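Local coordinates for putative oxidoreductase molybdopterin-binding subunit (Sulfolobus tokodaii, PDB 4ZOH), which binds pterin cytosine dinucleotide and is probably the molybdenum-cofactor subunit of an oxidoreductase related to aldehyde oxidase and xanthine dehydrogenase, at residues E133-G138 and I316-V321. Sequence-based numbering, arbitrary orientation.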
loop_
_atom_site.group_PDB
_atom_site.type_symbol
_atom_site.label_atom_id
_atom_site.label_comp_id
_atom_site.label_asym_id
_atom_site.label_seq_id
_atom_site.Cartn_x
_atom_site.Cartn_y
_atom_site.Cartn_z
ATOM N N GLU A 133 30.193 35.380 -15.729
ATOM C CA GLU A 133 29.999 35.975 -17.035
ATOM C C GLU A 133 29.598 37.442 -16.808
ATOM O O GLU A 133 28.860 37.758 -15.864
ATOM C CB GLU A 133 28.883 35.289 -17.864
ATOM C CG GLU A 133 29.089 33.898 -18.553
ATOM C CD GLU A 133 30.544 33.489 -18.950
ATOM O OE1 GLU A 133 31.301 34.251 -19.587
ATOM O OE2 GLU A 133 30.932 32.347 -18.634
ATOM N N ARG A 134 30.060 38.313 -17.707
ATOM C CA ARG A 134 29.781 39.739 -17.702
ATOM C C ARG A 134 28.603 39.904 -18.612
ATOM O O ARG A 134 28.639 39.470 -19.749
ATOM C CB ARG A 134 31.044 40.490 -18.206
ATOM C CG ARG A 134 30.998 42.001 -18.167
ATOM C CD ARG A 134 32.366 42.615 -17.876
ATOM N NE ARG A 134 32.160 43.784 -17.027
ATOM C CZ ARG A 134 32.754 44.013 -15.860
ATOM N NH1 ARG A 134 33.683 43.203 -15.381
ATOM N NH2 ARG A 134 32.436 45.097 -15.171
ATOM N N TRP A 135 27.508 40.477 -18.120
ATOM C CA TRP A 135 26.316 40.655 -18.951
ATOM C C TRP A 135 26.257 42.103 -19.440
ATOM O O TRP A 135 26.211 43.015 -18.615
ATOM C CB TRP A 135 25.038 40.337 -18.139
ATOM C CG TRP A 135 24.808 38.833 -17.917
ATOM C CD1 TRP A 135 25.631 37.959 -17.214
ATOM C CD2 TRP A 135 23.699 38.052 -18.388
ATOM N NE1 TRP A 135 25.106 36.689 -17.267
ATOM C CE2 TRP A 135 23.921 36.716 -17.966
ATOM C CE3 TRP A 135 22.535 38.349 -19.126
ATOM C CZ2 TRP A 135 23.025 35.676 -18.272
ATOM C CZ3 TRP A 135 21.652 37.340 -19.435
ATOM C CH2 TRP A 135 21.894 36.002 -19.013
ATOM N N LYS A 136 26.114 42.270 -20.758
ATOM C CA LYS A 136 26.190 43.544 -21.422
ATOM C C LYS A 136 25.059 43.638 -22.388
ATOM O O LYS A 136 24.737 42.694 -23.111
ATOM C CB LYS A 136 27.541 43.710 -22.199
ATOM C CG LYS A 136 28.785 43.902 -21.328
ATOM C CD LYS A 136 30.114 43.909 -22.103
ATOM C CE LYS A 136 31.278 44.178 -21.142
ATOM N NZ LYS A 136 32.622 44.448 -21.771
ATOM N N GLY A 137 24.473 44.819 -22.444
ATOM C CA GLY A 137 23.487 45.063 -23.476
ATOM C C GLY A 137 23.294 46.541 -23.704
ATOM O O GLY A 137 23.662 47.388 -22.831
ATOM N N GLY A 138 22.711 46.841 -24.881
ATOM C CA GLY A 138 22.465 48.222 -25.300
ATOM C C GLY A 138 23.785 48.969 -25.346
ATOM O O GLY A 138 24.762 48.424 -25.816
ATOM N N ILE A 316 26.544 44.178 -16.323
ATOM C CA ILE A 316 26.489 43.515 -14.974
ATOM C C ILE A 316 27.433 42.337 -14.911
ATOM O O ILE A 316 27.408 41.457 -15.741
ATOM C CB ILE A 316 25.050 42.994 -14.619
ATOM C CG1 ILE A 316 24.036 44.175 -14.734
ATOM C CG2 ILE A 316 25.024 42.356 -13.211
ATOM C CD1 ILE A 316 24.104 45.171 -13.591
ATOM N N ASP A 317 28.252 42.331 -13.899
ATOM C CA ASP A 317 29.265 41.327 -13.787
ATOM C C ASP A 317 28.646 40.289 -12.834
ATOM O O ASP A 317 28.488 40.572 -11.634
ATOM C CB ASP A 317 30.578 41.956 -13.233
ATOM C CG ASP A 317 31.782 40.946 -13.209
ATOM O OD1 ASP A 317 31.831 40.063 -14.068
ATOM O OD2 ASP A 317 32.688 41.071 -12.346
ATOM N N ALA A 318 28.225 39.132 -13.386
ATOM C CA ALA A 318 27.553 38.037 -12.561
ATOM C C ALA A 318 28.463 36.903 -12.041
ATOM O O ALA A 318 29.096 36.202 -12.828
ATOM C CB ALA A 318 26.356 37.446 -13.319
ATOM N N TYR A 319 28.505 36.741 -10.734
ATOM C CA TYR A 319 29.128 35.608 -10.057
ATOM C C TYR A 319 28.129 34.641 -9.364
ATOM O O TYR A 319 27.206 35.097 -8.666
ATOM C CB TYR A 319 30.041 36.104 -8.945
ATOM C CG TYR A 319 31.266 36.814 -9.424
ATOM C CD1 TYR A 319 31.197 38.204 -9.744
ATOM C CD2 TYR A 319 32.508 36.135 -9.564
ATOM C CE1 TYR A 319 32.306 38.886 -10.193
ATOM C CE2 TYR A 319 33.657 36.831 -10.006
ATOM C CZ TYR A 319 33.530 38.192 -10.320
ATOM O OH TYR A 319 34.562 38.943 -10.742
ATOM N N ALA A 320 28.325 33.323 -9.561
ATOM C CA ALA A 320 27.703 32.308 -8.736
ATOM C C ALA A 320 28.844 31.562 -8.052
ATOM O O ALA A 320 29.638 30.870 -8.696
ATOM C CB ALA A 320 26.797 31.386 -9.593
ATOM N N VAL A 321 28.883 31.652 -6.738
ATOM C CA VAL A 321 29.997 31.219 -5.972
ATOM C C VAL A 321 29.588 30.196 -4.949
ATOM O O VAL A 321 28.607 30.452 -4.287
ATOM C CB VAL A 321 30.575 32.414 -5.158
ATOM C CG1 VAL A 321 32.034 32.138 -4.751
ATOM C CG2 VAL A 321 30.576 33.665 -6.011
#
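Arg134 and Asp317 face each other as a non-hydrogen-bonded antiparallel pair, a worked example of opposite charges meeting across neighbouring strands without a hydrogen bond. The carboxylate lies over one face of the guanidinium, their planes only 15° apart, and Arg134 NH1 stands 3.8 Å from Asp317 OD2, a long salt bridge with no N-H aimed at the oxygen. Both side chains leave the same face of the sheet; with CG of Arg134 anti to the backbone N (chi1 -175°), and so beside the carbonyl carbon, the chain bends at the next two torsions and brings the guanidinium against the carboxylate. The other sheet face carries Trp135, whose CD1 rests 4.0 Å from Ala318 CB. Flanking the charged pair are two hydrogen-bonded ones: Trp135 N reaches Ile316 O at 2.6 Å, almost straight at 173°, while Ala318 N meets Glu133 O at 2.9 Å. Within 316-321 itself, Tyr319 OH adds a weak bond to Asp317 OD2.

Stronger polar partners lie just outside: Asp315 OD1 forms a salt bridge with Arg134 NE, His132 NE2 is hydrogen-bonded to Asp317 OD1, and Trp135 NE1 to Tyr131 OH. Replacing Asp317 by an alanine removes the carboxylate, and is likely to leave His132 NE2 and Tyr319 OH without this partner and the guanidinium without the charge stacked on it. Within this chain, strand 129-138 is an edge strand of a mixed sheet, with 313-321 between it and 272-282, and helix 288-304 packs through Val302 against Trp135, Ile316 and Ala318.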